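Local coordinates for periplasmic binding protein/LacI transcriptional regulator (Brachyspira murdochii, PDB 4KQC) that probably binds a sugar or related carbohydrate as the periplasmic solute-binding component of an ABC transporter, at residues Glu27-Gln32 against Ile276-Val281; Lys140-Val145 against Ala180-Val185. All blocks are in the same frame, centred on the assembly; numbering follows the deposited sequence. Where two conformers were deposited one is given.

How the contacts relate
Contacts 1 and 2 lie on opposite sides of the centre of the chain, about 39 Å apart between centres. Their nearest atoms are about 21 Å apart, so the two do not touch. Each belongs to a different lobe of the periplasmic binding protein fold. Contact 1 packs two helices beside the parallel sheet that contains strands 6-10 and 36-40. Contact 2 pairs the edge strand 179-184 of the second sheet with its neighbour 141-146. In sequence, both segments of contact 2 fall between the two of contact 1. In this family the ligand, probably a carbohydrate, sits in the cleft between the lobes.

Contact 1 of 2, residues Glu27-Gln32 against Ile276-Val281; sequences EAAAKQ and IGFQAV
Two helices of one lobe of the periplasmic binding protein fold meet here, helix 18-33 and helix 273-288. Ala29 and Phe278 form the centre. The short segments run 36° apart, with an axis separation of 7.7 Å, consistent with a small residue at Ala29. Its methyl makes a CH-pi contact over the centre of the Phe278 ring, with Ala29 CB 3.7 Å from the centroid. Ala29 CB also comes within 3.3 Å of Phe278 O. Phe278 CG is anti to the backbone N (chi1 -170°), which swings the ring across to helix 18-33. Ala28 CB lies 4.0 Å from Phe278 CD2. The extended Gln32 side chain stands roughly at a right angle to that of Phe278 and brings NE2 to the ring edge, 3.7 Å from Phe278 CZ. Its amide plane is turned 61° from the ring. Ala29 CB lies between the ring and Val281 CG1, which come from nearly opposite directions; Val281 CG1 is 3.7 Å away. Ala30 packs on Ile37 of strand 36-40. With methyl, ring and valine packed together and the Gln32 amide as a polar group at the ring edge, the contact probably depends mainly on fit.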
loop_
_atom_site.group_PDB
_atom_site.type_symbol
_atom_site.label_atom_id
_atom_site.label_comp_id
_atom_site.label_asym_id
_atom_site.label_seq_id
_atom_site.Cartn_x
_atom_site.Cartn_y
_atom_site.Cartn_z
ATOM N N GLU A 27 3.971 16.847 11.422
ATOM C CA GLU A 27 4.359 17.804 12.467
ATOM C C GLU A 27 5.571 18.625 12.025
ATOM O O GLU A 27 5.618 19.813 12.269
ATOM C CB GLU A 27 4.608 17.085 13.772
ATOM C CG GLU A 27 3.333 16.438 14.384
ATOM C CD GLU A 27 2.240 17.373 14.886
ATOM O OE1 GLU A 27 2.426 18.604 14.865
ATOM O OE2 GLU A 27 1.170 16.870 15.357
ATOM N N ALA A 28 6.502 17.994 11.315
ATOM C CA ALA A 28 7.637 18.732 10.802
ATOM C C ALA A 28 7.258 19.838 9.845
ATOM O O ALA A 28 7.742 20.969 9.996
ATOM C CB ALA A 28 8.697 17.839 10.182
ATOM N N ALA A 29 6.431 19.517 8.851
ATOM C CA ALA A 29 5.954 20.498 7.897
ATOM C C ALA A 29 5.147 21.520 8.632
ATOM O O ALA A 29 5.190 22.710 8.263
ATOM C CB ALA A 29 5.099 19.853 6.806
ATOM N N ALA A 30 4.378 21.130 9.649
ATOM C CA ALA A 30 3.546 22.116 10.327
ATOM C C ALA A 30 4.449 23.158 11.019
ATOM O O ALA A 30 4.261 24.392 10.890
ATOM C CB ALA A 30 2.628 21.451 11.336
ATOM N N LYS A 31 5.455 22.686 11.722
ATOM C CA LYS A 31 6.374 23.601 12.412
ATOM C C LYS A 31 7.115 24.491 11.400
ATOM O O LYS A 31 7.226 25.730 11.604
ATOM C CB LYS A 31 7.353 22.826 13.278
ATOM C CG LYS A 31 8.421 23.692 13.959
ATOM C CD LYS A 31 9.308 22.880 14.897
ATOM C CE LYS A 31 10.448 23.715 15.523
ATOM N NZ LYS A 31 10.919 24.834 14.663
ATOM N N GLN A 32 7.583 23.904 10.290
ATOM C CA GLN A 32 8.285 24.682 9.272
ATOM C C GLN A 32 7.460 25.851 8.720
ATOM O O GLN A 32 7.945 26.933 8.547
ATOM C CB GLN A 32 8.753 23.805 8.146
ATOM C CG GLN A 32 9.819 24.440 7.291
ATOM C CD GLN A 32 10.254 23.557 6.154
ATOM O OE1 GLN A 32 9.927 23.834 5.008
ATOM N NE2 GLN A 32 10.984 22.500 6.465
ATOM N N ILE A 276 4.971 11.411 2.935
ATOM C CA ILE A 276 3.516 11.493 2.782
ATOM C C ILE A 276 2.985 12.512 3.755
ATOM O O ILE A 276 2.230 13.394 3.391
ATOM C CB ILE A 276 2.882 10.137 2.948
ATOM C CG1 ILE A 276 3.242 9.242 1.751
ATOM C CG2 ILE A 276 1.399 10.235 3.103
ATOM C CD1 ILE A 276 2.943 7.771 1.939
ATOM N N GLY A 277 3.370 12.429 4.989
ATOM C CA GLY A 277 2.866 13.397 5.962
ATOM C C GLY A 277 3.396 14.798 5.753
ATOM O O GLY A 277 2.663 15.772 5.845
ATOM N N PHE A 278 4.666 14.925 5.443
ATOM C CA PHE A 278 5.263 16.236 5.258
ATOM C C PHE A 278 4.593 16.950 4.063
ATOM O O PHE A 278 4.228 18.149 4.136
ATOM C CB PHE A 278 6.764 16.102 5.060
ATOM C CG PHE A 278 7.478 17.388 5.108
ATOM C CD1 PHE A 278 7.525 18.218 4.006
ATOM C CD2 PHE A 278 8.140 17.755 6.248
ATOM C CE1 PHE A 278 8.199 19.415 4.038
ATOM C CE2 PHE A 278 8.795 18.976 6.301
ATOM C CZ PHE A 278 8.801 19.808 5.193
ATOM N N GLN A 279 4.438 16.202 2.978
ATOM C CA GLN A 279 3.875 16.763 1.730
ATOM C C GLN A 279 2.392 17.063 1.870
ATOM O O GLN A 279 1.915 18.065 1.320
ATOM C CB GLN A 279 4.162 15.902 0.532
ATOM C CG GLN A 279 5.669 15.876 0.202
ATOM C CD GLN A 279 6.244 17.249 -0.142
ATOM O OE1 GLN A 279 5.560 18.081 -0.721
ATOM N NE2 GLN A 279 7.499 17.497 0.242
ATOM N N ALA A 280 1.660 16.251 2.623
ATOM C CA ALA A 280 0.239 16.528 2.921
ATOM C C ALA A 280 0.073 17.884 3.555
ATOM O O ALA A 280 -0.749 18.667 3.102
ATOM C CB ALA A 280 -0.329 15.463 3.839
ATOM N N VAL A 281 0.833 18.163 4.632
ATOM C CA VAL A 281 0.702 19.422 5.325
ATOM C C VAL A 281 1.200 20.537 4.433
ATOM O O VAL A 281 0.613 21.621 4.499
ATOM C CB VAL A 281 1.380 19.378 6.686
ATOM C CG1 VAL A 281 1.523 20.788 7.276
ATOM C CG2 VAL A 281 0.598 18.458 7.586
#

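Contact 2 of 2, residues Lys140-Val145 against Ala180-Val185; sequences KAKIAV and ALQVIV
Lys142, in one of its two modelled conformers, lays its aliphatic chain obliquely across the end of Gln182, with Lys142 CD 3.8 Å from Gln182 NE2. Lys142 CB also lies 4.0 Å from Gln182 OE1, so both ends of the amide meet the methylenes. In this conformer the lysine chain bends at chi2 (-58°) and chi4 (-65°). This curls the ammonium back toward the loop residue just before its strand, where Lys142 NZ donates a bent hydrogen bond of 3.0 Å to Lys140 O. Ala180 CB touches the same CD. An alanine in place of Gln182 would probably leave the methylenes of Lys142 without the amide they pack on, opening a gap beside them and leaving that chain freer to turn. These residues share a sheet face with Ala144. Strands 141-146 and 179-184 are the two parallel strands of a beta-alpha-beta unit, linked through helix 152-171, and strand 179-184 is the outermost of its sheet within the chain. Five backbone hydrogen bonds join the segments. They include Gln182 N to Ile143 O at 2.8 Å and Val145 N to Gln182 O at 2.8 Å, so the backbone of Gln182 is held on both its N-H and its carbonyl. On the other face, Ile143, Leu181 and Val145 turn to the connecting helix. There Ile143 and Leu181 lie side by side, pointing the same way, and Leu181 CD2 packs 3.8 Å from Ile143 CB. Both also touch Phe165. Farther along, Val183 CG2 approaches Val145 CB at 4.2 Å, and Val145 packs on Phe161 of helix 152-171.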
loop_
_atom_site.group_PDB
_atom_site.type_symbol
_atom_site.label_atom_id
_atom_site.label_comp_id
_atom_site.label_asym_id
_atom_site.label_seq_id
_atom_site.Cartn_x
_atom_site.Cartn_y
_atom_site.Cartn_z
ATOM N N LYS A 140 0.517 -23.808 -18.193
ATOM C CA LYS A 140 1.166 -22.505 -18.014
ATOM C C LYS A 140 1.723 -22.379 -16.613
ATOM O O LYS A 140 1.121 -22.907 -15.649
ATOM C CB LYS A 140 0.181 -21.416 -18.279
ATOM C CG LYS A 140 -0.324 -21.380 -19.712
ATOM C CD LYS A 140 -1.256 -20.242 -19.931
ATOM C CE LYS A 140 -1.701 -20.269 -21.396
ATOM N NZ LYS A 140 -2.324 -18.972 -21.721
ATOM N N ALA A 141 2.856 -21.700 -16.469
ATOM C CA ALA A 141 3.333 -21.265 -15.148
ATOM C C ALA A 141 2.347 -20.303 -14.534
ATOM O O ALA A 141 1.897 -19.335 -15.176
ATOM C CB ALA A 141 4.674 -20.559 -15.263
ATOM N N LYS A 142 2.090 -20.463 -13.237
ATOM C CA LYS A 142 1.135 -19.617 -12.534
ATOM C C LYS A 142 1.812 -18.675 -11.554
ATOM O O LYS A 142 2.692 -19.089 -10.825
ATOM C CB LYS A 142 0.132 -20.490 -11.774
ATOM C CG LYS A 142 -0.539 -21.573 -12.606
ATOM C CD LYS A 142 -1.281 -20.964 -13.791
ATOM C CE LYS A 142 -2.365 -21.896 -14.308
ATOM N NZ LYS A 142 -1.805 -23.149 -14.871
ATOM N N ILE A 143 1.401 -17.426 -11.582
ATOM C CA ILE A 143 1.774 -16.431 -10.587
ATOM C C ILE A 143 0.487 -15.878 -9.939
ATOM O O ILE A 143 -0.423 -15.403 -10.635
ATOM C CB ILE A 143 2.587 -15.297 -11.193
ATOM C CG1 ILE A 143 3.909 -15.843 -11.811
ATOM C CG2 ILE A 143 2.877 -14.243 -10.139
ATOM C CD1 ILE A 143 3.883 -16.095 -13.310
ATOM N N ALA A 144 0.386 -15.996 -8.631
ATOM C CA ALA A 144 -0.796 -15.542 -7.908
ATOM C C ALA A 144 -0.618 -14.115 -7.459
ATOM O O ALA A 144 0.486 -13.722 -6.996
ATOM C CB ALA A 144 -0.997 -16.419 -6.713
ATOM N N VAL A 145 -1.662 -13.326 -7.600
ATOM C CA VAL A 145 -1.669 -11.940 -7.128
ATOM C C VAL A 145 -2.745 -11.881 -6.023
ATOM O O VAL A 145 -3.906 -12.005 -6.338
ATOM C CB VAL A 145 -2.004 -11.000 -8.283
ATOM C CG1 VAL A 145 -2.285 -9.555 -7.785
ATOM C CG2 VAL A 145 -0.913 -11.061 -9.361
ATOM N N ALA A 180 0.286 -17.616 -16.639
ATOM C CA ALA A 180 -1.034 -17.047 -16.284
ATOM C C ALA A 180 -0.995 -16.384 -14.922
ATOM O O ALA A 180 -0.435 -16.939 -13.982
ATOM C CB ALA A 180 -2.075 -18.134 -16.237
ATOM N N LEU A 181 -1.558 -15.201 -14.825
ATOM C CA LEU A 181 -1.609 -14.480 -13.590
ATOM C C LEU A 181 -2.985 -14.811 -12.967
ATOM O O LEU A 181 -4.012 -14.729 -13.656
ATOM C CB LEU A 181 -1.468 -12.980 -13.824
ATOM C CG LEU A 181 -0.161 -12.510 -14.449
ATOM C CD1 LEU A 181 -0.180 -11.045 -14.892
ATOM C CD2 LEU A 181 0.962 -12.781 -13.485
ATOM N N GLN A 182 -3.015 -15.191 -11.708
ATOM C CA GLN A 182 -4.228 -15.551 -11.021
ATOM C C GLN A 182 -4.491 -14.461 -9.980
ATOM O O GLN A 182 -3.793 -14.405 -8.991
ATOM C CB GLN A 182 -4.041 -16.888 -10.349
ATOM C CG GLN A 182 -3.722 -17.969 -11.336
ATOM C CD GLN A 182 -3.573 -19.311 -10.645
ATOM O OE1 GLN A 182 -3.033 -19.396 -9.536
ATOM N NE2 GLN A 182 -4.058 -20.364 -11.298
ATOM N N VAL A 183 -5.481 -13.623 -10.227
ATOM C CA VAL A 183 -5.765 -12.479 -9.377
ATOM C C VAL A 183 -6.853 -12.945 -8.382
ATOM O O VAL A 183 -7.951 -13.375 -8.794
ATOM C CB VAL A 183 -6.160 -11.214 -10.177
ATOM C CG1 VAL A 183 -6.387 -10.053 -9.214
ATOM C CG2 VAL A 183 -5.037 -10.908 -11.177
ATOM N N ILE A 184 -6.516 -12.949 -7.101
ATOM C CA ILE A 184 -7.384 -13.487 -6.052
ATOM C C ILE A 184 -7.629 -12.377 -5.034
ATOM O O ILE A 184 -6.688 -11.765 -4.488
ATOM C CB ILE A 184 -6.651 -14.660 -5.357
ATOM C CG1 ILE A 184 -6.391 -15.778 -6.344
ATOM C CG2 ILE A 184 -7.448 -15.164 -4.166
ATOM C CD1 ILE A 184 -5.188 -16.625 -5.997
ATOM N N VAL A 185 -8.892 -12.120 -4.718
ATOM C CA VAL A 185 -9.251 -11.155 -3.680
ATOM C C VAL A 185 -9.897 -11.944 -2.533
ATOM O O VAL A 185 -10.967 -12.524 -2.708
ATOM C CB VAL A 185 -10.277 -10.138 -4.206
ATOM C CG1 VAL A 185 -10.669 -9.145 -3.087
ATOM C CG2 VAL A 185 -9.797 -9.419 -5.455
#